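Local coordinates for 35 kDa hemin binding protein (Porphyromonas gingivalis, PDB 5Y1A) that probably binds hemin and is a virulence-associated type IX secretion cargo built from thioredoxin and immunoglobulin-like beta-sandwich domains, at residues A[31-36]-A[140-146]; A[177-181]-A[217-223]; A[248-252]-A[263-267]. One frame throughout, in Å; residues are numbered along the deposited sequence.

Contact 1 of 3, residues A[31-36]-A[140-146]; sequences KGSFKK and DGTAPAE
T142 OG1 is gripped from several directions: it donates to D140 OD1 at 2.7 Å and weakly accepts the backbone NH of G32, with G32 N 3.0 Å from T142 OG1, and that of K31 at longer range. D140 OD1 also takes the NH of T142, the two donors arriving over one face of the carboxylate, so that an Asx turn leads into strand 142-143. The other oxygen points its syn lone pair at the first modelled residue, with K31 N to D140 OD2 at 2.9 Å. Torsion about chi1 (68°) sets the D140 carboxylate between its own backbone N and carbonyl carbon, where one oxygen reaches K31 N of the other segment and the other T142 of its own.

Beyond these bonds the main chains pair antiparallel. F34 N bonds A143 O at 2.9 Å, A143 N returns to F34 O at 2.8 Å, and K36 N meets G141 O almost straight (171°). The F34 ring has S33 CB over one face, and E146 CB makes a CH-pi contact over a face, 4.0 Å from the ring centroid. P144 C meets the ring edge in plane. A water joins K35 N to E146 OE2, while E146 OE1 bonds N148 ND2.

Strand 142-143, following helix 127-138, thus pairs antiparallel with the start of strand 34-44 in the mixed central sheet of a thioredoxin domain.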
loop_
_atom_site.group_PDB
_atom_site.type_symbol
_atom_site.label_atom_id
_atom_site.label_comp_id
_atom_site.label_asym_id
_atom_site.label_seq_id
_atom_site.Cartn_x
_atom_site.Cartn_y
_atom_site.Cartn_z
ATOM N N LYS A 31 -10.738 -11.741 23.654
ATOM C CA LYS A 31 -9.390 -11.373 23.121
ATOM C C LYS A 31 -8.925 -9.970 23.528
ATOM O O LYS A 31 -7.731 -9.785 23.839
ATOM C CB LYS A 31 -9.354 -11.484 21.590
ATOM C CG LYS A 31 -8.735 -12.762 21.041
ATOM C CD LYS A 31 -7.286 -12.567 20.585
ATOM C CE LYS A 31 -6.287 -12.830 21.707
ATOM N NZ LYS A 31 -4.922 -12.360 21.324
ATOM N N GLY A 32 -9.837 -8.982 23.516
ATOM C CA GLY A 32 -9.421 -7.600 23.726
ATOM C C GLY A 32 -10.426 -6.465 23.636
ATOM O O GLY A 32 -11.617 -6.670 23.348
ATOM N N SER A 33 -9.909 -5.255 23.878
ATOM C CA SER A 33 -10.699 -4.019 23.924
ATOM C C SER A 33 -11.152 -3.562 22.551
ATOM O O SER A 33 -12.066 -2.744 22.452
ATOM C CB SER A 33 -9.870 -2.870 24.508
ATOM O OG SER A 33 -9.345 -3.176 25.780
ATOM N N PHE A 34 -10.480 -4.037 21.494
ATOM C CA PHE A 34 -10.627 -3.417 20.181
ATOM C C PHE A 34 -11.355 -4.294 19.144
ATOM O O PHE A 34 -11.499 -5.491 19.337
ATOM C CB PHE A 34 -9.236 -2.943 19.683
ATOM C CG PHE A 34 -8.521 -2.066 20.655
ATOM C CD1 PHE A 34 -8.944 -0.756 20.867
ATOM C CD2 PHE A 34 -7.448 -2.540 21.382
ATOM C CE1 PHE A 34 -8.310 0.064 21.793
ATOM C CE2 PHE A 34 -6.804 -1.728 22.301
ATOM C CZ PHE A 34 -7.243 -0.410 22.505
ATOM N N LYS A 35 -11.773 -3.684 18.039
ATOM C CA LYS A 35 -12.535 -4.365 16.991
ATOM C C LYS A 35 -11.597 -4.996 15.957
ATOM O O LYS A 35 -10.867 -4.282 15.284
ATOM C CB LYS A 35 -13.450 -3.353 16.300
ATOM C CG LYS A 35 -14.182 -3.878 15.068
ATOM C CD LYS A 35 -15.027 -2.775 14.413
ATOM C CE LYS A 35 -14.157 -1.822 13.571
ATOM N NZ LYS A 35 -14.995 -0.751 12.943
ATOM N N LYS A 36 -11.661 -6.319 15.818
ATOM C CA LYS A 36 -10.744 -7.072 14.941
ATOM C C LYS A 36 -11.012 -6.880 13.443
ATOM O O LYS A 36 -12.140 -7.040 12.968
ATOM C CB LYS A 36 -10.794 -8.571 15.328
ATOM C CG LYS A 36 -9.956 -9.538 14.500
ATOM C CD LYS A 36 -8.487 -9.432 14.847
ATOM C CE LYS A 36 -7.594 -10.479 14.140
ATOM N NZ LYS A 36 -7.478 -11.770 14.874
ATOM N N ASP A 140 -13.475 -14.051 18.315
ATOM C CA ASP A 140 -14.642 -13.429 18.964
ATOM C C ASP A 140 -14.945 -12.002 18.468
ATOM O O ASP A 140 -15.800 -11.307 19.030
ATOM C CB ASP A 140 -14.503 -13.483 20.507
ATOM C CG ASP A 140 -13.373 -12.593 21.051
ATOM O OD1 ASP A 140 -12.744 -11.813 20.289
ATOM O OD2 ASP A 140 -13.117 -12.658 22.274
ATOM N N GLY A 141 -14.227 -11.555 17.430
ATOM C CA GLY A 141 -14.423 -10.232 16.834
ATOM C C GLY A 141 -13.633 -9.106 17.489
ATOM O O GLY A 141 -13.720 -7.954 17.057
ATOM N N THR A 142 -12.870 -9.443 18.530
ATOM C CA THR A 142 -12.094 -8.455 19.267
ATOM C C THR A 142 -10.589 -8.713 19.163
ATOM O O THR A 142 -10.141 -9.808 18.823
ATOM C CB THR A 142 -12.456 -8.416 20.775
ATOM O OG1 THR A 142 -11.874 -9.541 21.434
ATOM C CG2 THR A 142 -13.960 -8.411 20.987
ATOM N N ALA A 143 -9.815 -7.712 19.531
ATOM C CA ALA A 143 -8.363 -7.784 19.395
ATOM C C ALA A 143 -7.738 -6.902 20.465
ATOM O O ALA A 143 -8.356 -5.906 20.893
ATOM C CB ALA A 143 -7.963 -7.315 17.999
ATOM N N PRO A 144 -6.530 -7.261 20.940
ATOM C CA PRO A 144 -5.830 -6.487 21.965
ATOM C C PRO A 144 -4.967 -5.329 21.432
ATOM O O PRO A 144 -4.142 -4.812 22.158
ATOM C CB PRO A 144 -4.951 -7.547 22.624
ATOM C CG PRO A 144 -4.579 -8.427 21.501
ATOM C CD PRO A 144 -5.809 -8.523 20.633
ATOM N N ALA A 145 -5.160 -4.948 20.168
ATOM C CA ALA A 145 -4.508 -3.759 19.607
ATOM C C ALA A 145 -5.417 -3.130 18.579
ATOM O O ALA A 145 -6.362 -3.774 18.090
ATOM C CB ALA A 145 -3.141 -4.115 18.989
ATOM N N GLU A 146 -5.140 -1.866 18.259
ATOM C CA GLU A 146 -5.869 -1.163 17.215
ATOM C C GLU A 146 -4.866 -0.254 16.526
ATOM O O GLU A 146 -3.911 0.234 17.158
ATOM C CB GLU A 146 -7.022 -0.359 17.833
ATOM C CG GLU A 146 -7.688 0.673 16.959
ATOM C CD GLU A 146 -8.646 1.525 17.768
ATOM O OE1 GLU A 146 -8.243 2.629 18.219
ATOM O OE2 GLU A 146 -9.791 1.061 17.966
HETATM O O HOH W 1 -11.001 -0.978 17.130
#

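Contact 2 of 3, residues A[177-181]-A[217-223]; sequences PLMLT and KGDALNI
The outer strand of a four-stranded antiparallel sheet, one layer of the beta-sandwich, pairs here with its inner neighbour: the end of strand 207-220 runs against the start of strand 179-186. L180 and D219 form a hydrogen-bonded pair in which L180 N reaches D219 O at 2.8 Å in the carbonyl plane, and D219 N returns to L180 O at 2.9 Å. Two residues on, past the non-hydrogen-bonded pair M179 and A220, L221 N donates to L178 O at 2.9 Å and nearly straight (168°).

Side chains mark two faces. On one, L221 packs against the partner strand: its CD2 lies 3.9 Å from L180 CB, and its CD1 rests near L178 CB and M179 O. The L178 side chain leans toward I223. These groups meet V169 and F165 of strand 161-169 and F229 and I231 of strand 228-235. On the other face M179 curls, bent at chi2 and chi3 (-58° and -70°), and lays its methyl CE 3.4 Å from G218 O, with SD close to A220 CA. G218 allows the close pass of the strands, its CA 3.4 Å from T181 OG1, which bonds H252 NE2 of the next strand.

Two waters bridge the strands. One molecule links L178 N to L221 O; another donates to L180 O and to D219 OD2, the oxygen that also makes a salt bridge with K233. Hence main-chain bonds fix the register and leucine contacts close one face, while the D219 carboxylate, on the same face as L180, is met by water and a lysine, which would be expected to favour its charged form.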
loop_
_atom_site.group_PDB
_atom_site.type_symbol
_atom_site.label_atom_id
_atom_site.label_comp_id
_atom_site.label_asym_id
_atom_site.label_seq_id
_atom_site.Cartn_x
_atom_site.Cartn_y
_atom_site.Cartn_z
ATOM N N PRO A 177 7.574 -7.396 22.268
ATOM C CA PRO A 177 8.144 -6.893 21.005
ATOM C C PRO A 177 7.067 -6.932 19.958
ATOM O O PRO A 177 6.718 -8.001 19.461
ATOM C CB PRO A 177 9.272 -7.875 20.675
ATOM C CG PRO A 177 9.032 -9.067 21.480
ATOM C CD PRO A 177 8.052 -8.761 22.579
ATOM N N LEU A 178 6.500 -5.772 19.683
ATOM C CA LEU A 178 5.412 -5.683 18.715
ATOM C C LEU A 178 5.961 -4.925 17.524
ATOM O O LEU A 178 6.756 -3.995 17.684
ATOM C CB LEU A 178 4.215 -4.936 19.294
ATOM C CG LEU A 178 3.601 -5.588 20.553
ATOM C CD1 LEU A 178 2.461 -4.714 21.103
ATOM C CD2 LEU A 178 3.072 -6.940 20.219
ATOM N N MET A 179 5.491 -5.316 16.341
ATOM C CA MET A 179 5.987 -4.767 15.093
ATOM C C MET A 179 4.846 -4.071 14.353
ATOM O O MET A 179 3.685 -4.434 14.510
ATOM C CB MET A 179 6.523 -5.913 14.221
ATOM C CG MET A 179 7.497 -6.860 14.925
ATOM S SD MET A 179 8.970 -6.027 15.613
ATOM C CE MET A 179 9.765 -5.613 14.117
ATOM N N LEU A 180 5.185 -3.069 13.553
ATOM C CA LEU A 180 4.218 -2.531 12.603
ATOM C C LEU A 180 4.732 -2.657 11.166
ATOM O O LEU A 180 5.897 -2.308 10.860
ATOM C CB LEU A 180 3.864 -1.075 12.940
ATOM C CG LEU A 180 2.728 -0.577 12.056
ATOM C CD1 LEU A 180 1.531 -0.202 12.862
ATOM C CD2 LEU A 180 3.210 0.566 11.146
ATOM N N THR A 181 3.881 -3.216 10.305
ATOM C CA THR A 181 4.171 -3.287 8.873
ATOM C C THR A 181 3.105 -2.488 8.132
ATOM O O THR A 181 1.919 -2.551 8.475
ATOM C CB THR A 181 4.231 -4.761 8.391
ATOM O OG1 THR A 181 5.371 -5.394 8.991
ATOM C CG2 THR A 181 4.377 -4.850 6.879
ATOM N N LYS A 217 10.237 -7.162 7.539
ATOM C CA LYS A 217 9.713 -7.819 8.737
ATOM C C LYS A 217 9.070 -6.829 9.707
ATOM O O LYS A 217 8.554 -7.251 10.732
ATOM C CB LYS A 217 10.811 -8.639 9.443
ATOM C CG LYS A 217 11.458 -9.687 8.533
ATOM C CD LYS A 217 12.273 -10.665 9.372
ATOM C CE LYS A 217 13.449 -9.968 10.079
ATOM N NZ LYS A 217 14.319 -9.275 9.076
ATOM N N GLY A 218 9.122 -5.520 9.401
ATOM C CA GLY A 218 8.406 -4.518 10.218
ATOM C C GLY A 218 9.290 -3.591 11.028
ATOM O O GLY A 218 10.446 -3.886 11.245
ATOM N N ASP A 219 8.750 -2.442 11.425
ATOM C CA ASP A 219 9.419 -1.550 12.367
ATOM C C ASP A 219 9.009 -1.923 13.780
ATOM O O ASP A 219 7.834 -2.185 14.019
ATOM C CB ASP A 219 8.954 -0.104 12.138
ATOM C CG ASP A 219 9.537 0.511 10.876
ATOM O OD1 ASP A 219 10.755 0.446 10.646
ATOM O OD2 ASP A 219 8.755 1.069 10.117
ATOM N N ALA A 220 9.960 -1.879 14.724
ATOM C CA ALA A 220 9.655 -2.077 16.160
ATOM C C ALA A 220 8.778 -0.946 16.691
ATOM O O ALA A 220 9.060 0.236 16.468
ATOM C CB ALA A 220 10.967 -2.149 17.006
ATOM N N LEU A 221 7.698 -1.309 17.385
ATOM C CA LEU A 221 6.793 -0.313 17.959
ATOM C C LEU A 221 7.214 0.147 19.332
ATOM O O LEU A 221 7.524 -0.666 20.205
ATOM C CB LEU A 221 5.361 -0.875 18.054
ATOM C CG LEU A 221 4.518 -0.853 16.796
ATOM C CD1 LEU A 221 3.282 -1.726 17.001
ATOM C CD2 LEU A 221 4.108 0.598 16.417
ATOM N N ASN A 222 7.173 1.458 19.534
ATOM C CA ASN A 222 7.438 2.063 20.823
ATOM C C ASN A 222 6.132 2.287 21.556
ATOM O O ASN A 222 5.396 3.223 21.229
ATOM C CB ASN A 222 8.167 3.393 20.633
ATOM C CG ASN A 222 9.621 3.210 20.219
ATOM O OD1 ASN A 222 10.070 3.778 19.222
ATOM N ND2 ASN A 222 10.358 2.404 20.978
ATOM N N ILE A 223 5.840 1.427 22.531
ATOM C CA ILE A 223 4.554 1.451 23.227
ATOM C C ILE A 223 4.727 2.218 24.545
ATOM O O ILE A 223 5.571 1.840 25.369
ATOM C CB ILE A 223 4.041 -0.006 23.503
ATOM C CG1 ILE A 223 3.872 -0.813 22.189
ATOM C CG2 ILE A 223 2.741 -0.009 24.338
ATOM C CD1 ILE A 223 2.790 -0.273 21.205
HETATM O O HOH W 2 8.202 -3.378 20.270
HETATM O O HOH W 3 6.360 0.208 9.359
#

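Contact 3 of 3, residues A[248-252]-A[263-267]; sequences LAFVH and IINAG
A classic beta bulge breaks the register of this hairpin: I264 and N265 both face V251. V251 O serves the two of them, taking I264 N in its carbonyl plane at 2.7 Å and N265 N through a weak, longer bond of 3.4 Å. V251 N in turn donates to N265 O. Further along, A249 and G267 exchange a regular pair of bonds, A249 N to G267 O at 2.9 Å and G267 N to A249 O at 2.8 Å.

Because the bulge inserts a residue, H252 comes opposite I263 and the two share a face with F250 and A266. The chi1 of F250 (52°) places its ring between backbone N and carbonyl carbon, swung over toward I263. There I263 CD1 sits above one ring face, offset to the rim and 3.5 Å from F250 CE1, a CH-pi contact, while I263 CG2 closes on F250 CB. F250 CB also touches A266 CB, and L248 CD1 reaches in to A266 CB at 4.1 Å. Across the bulge V251 CG1 meets I264 CD1 at 4.2 Å. N265 turns its amide away from V251, and its OD1 accepts the backbone NH of N37 besides a weak bond from A266 N.

All ten residues contribute to a buried contact. Strand 179-186 flanks strand 245-252 on the far side from strand 263-270, and the face of F250, I263 and A266 packs on V39 and E41 of strand 34-44 and on F74 of strand 73-79.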
loop_
_atom_site.group_PDB
_atom_site.type_symbol
_atom_site.label_atom_id
_atom_site.label_comp_id
_atom_site.label_asym_id
_atom_site.label_seq_id
_atom_site.Cartn_x
_atom_site.Cartn_y
_atom_site.Cartn_z
ATOM N N LEU A 248 -2.354 -0.053 3.896
ATOM C CA LEU A 248 -2.726 -0.981 4.956
ATOM C C LEU A 248 -1.611 -0.964 6.002
ATOM O O LEU A 248 -0.417 -1.071 5.652
ATOM C CB LEU A 248 -2.837 -2.390 4.362
ATOM C CG LEU A 248 -2.897 -3.590 5.332
ATOM C CD1 LEU A 248 -4.203 -3.532 6.146
ATOM C CD2 LEU A 248 -2.851 -4.863 4.564
ATOM N N ALA A 249 -1.974 -0.873 7.273
ATOM C CA ALA A 249 -0.982 -1.033 8.342
ATOM C C ALA A 249 -1.477 -2.078 9.301
ATOM O O ALA A 249 -2.696 -2.170 9.582
ATOM C CB ALA A 249 -0.767 0.283 9.082
ATOM N N PHE A 250 -0.540 -2.868 9.828
ATOM C CA PHE A 250 -0.933 -3.834 10.848
ATOM C C PHE A 250 0.107 -4.021 11.951
ATOM O O PHE A 250 1.322 -3.936 11.695
ATOM C CB PHE A 250 -1.375 -5.166 10.229
ATOM C CG PHE A 250 -0.407 -5.765 9.252
ATOM C CD1 PHE A 250 0.587 -6.662 9.686
ATOM C CD2 PHE A 250 -0.529 -5.489 7.890
ATOM C CE1 PHE A 250 1.471 -7.264 8.758
ATOM C CE2 PHE A 250 0.350 -6.079 6.930
ATOM C CZ PHE A 250 1.352 -6.974 7.381
ATOM N N VAL A 251 -0.395 -4.232 13.172
ATOM C CA VAL A 251 0.418 -4.566 14.350
ATOM C C VAL A 251 0.519 -6.094 14.449
ATOM O O VAL A 251 -0.483 -6.819 14.309
ATOM C CB VAL A 251 -0.236 -3.995 15.636
ATOM C CG1 VAL A 251 0.614 -4.312 16.854
ATOM C CG2 VAL A 251 -0.450 -2.457 15.516
ATOM N N HIS A 252 1.731 -6.601 14.660
ATOM C CA HIS A 252 1.931 -8.039 14.623
ATOM C C HIS A 252 3.081 -8.463 15.508
ATOM O O HIS A 252 3.964 -7.656 15.833
ATOM C CB HIS A 252 2.163 -8.503 13.165
ATOM C CG HIS A 252 3.345 -7.860 12.478
ATOM N ND1 HIS A 252 4.599 -8.432 12.470
ATOM C CD2 HIS A 252 3.443 -6.736 11.724
ATOM C CE1 HIS A 252 5.427 -7.680 11.758
ATOM N NE2 HIS A 252 4.748 -6.636 11.300
ATOM N N ILE A 263 -0.665 -11.609 13.066
ATOM C CA ILE A 263 -1.092 -10.223 12.947
ATOM C C ILE A 263 -2.203 -10.015 13.979
ATOM O O ILE A 263 -3.180 -10.782 14.031
ATOM C CB ILE A 263 -1.573 -9.918 11.515
ATOM C CG1 ILE A 263 -0.450 -10.255 10.503
ATOM C CG2 ILE A 263 -2.038 -8.459 11.431
ATOM C CD1 ILE A 263 -0.805 -9.970 9.012
ATOM N N ILE A 264 -2.019 -8.982 14.797
ATOM C CA ILE A 264 -2.869 -8.736 15.935
ATOM C C ILE A 264 -4.085 -7.883 15.496
ATOM O O ILE A 264 -5.243 -8.221 15.824
ATOM C CB ILE A 264 -2.066 -8.054 17.048
ATOM C CG1 ILE A 264 -0.955 -8.990 17.546
ATOM C CG2 ILE A 264 -2.989 -7.665 18.232
ATOM C CD1 ILE A 264 0.225 -8.239 18.239
ATOM N N ASN A 265 -3.822 -6.763 14.822
ATOM C CA ASN A 265 -4.908 -6.008 14.200
ATOM C C ASN A 265 -4.381 -5.141 13.070
ATOM O O ASN A 265 -3.167 -5.028 12.873
ATOM C CB ASN A 265 -5.646 -5.147 15.227
ATOM C CG ASN A 265 -7.137 -5.022 14.926
ATOM O OD1 ASN A 265 -7.624 -5.378 13.835
ATOM N ND2 ASN A 265 -7.872 -4.511 15.894
ATOM N N ALA A 266 -5.297 -4.548 12.312
ATOM C CA ALA A 266 -4.915 -3.822 11.093
ATOM C C ALA A 266 -5.859 -2.644 10.888
ATOM O O ALA A 266 -6.975 -2.634 11.416
ATOM C CB ALA A 266 -5.039 -4.738 9.922
ATOM N N GLY A 267 -5.412 -1.688 10.081
ATOM C CA GLY A 267 -6.249 -0.575 9.636
ATOM C C GLY A 267 -5.897 -0.294 8.175
ATOM O O GLY A 267 -4.796 -0.608 7.715
#

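Contact 3 stands between the other two, its centre 11 Å from that of contact 1 and 10 Å from that of contact 2. N265 ties it to contact 1: its ND2 lies 2.8 Å from A145 O and 3.1 Å from K35 O, so N265, on an outermost strand of its sheet, probably binds both the start of strand 34-44 and the start of strand 145-153. Toward contact 2 the link is the sheet itself, with strands 179-186 and 245-252 as neighbours: F250 N lies 2.8 Å from T181 O, and H252 NE2 reaches T181 OG1 at 2.7 Å. Contacts 1 and 2 do not touch, their nearest atoms staying about 6 Å apart. Along the chain all three follow in series.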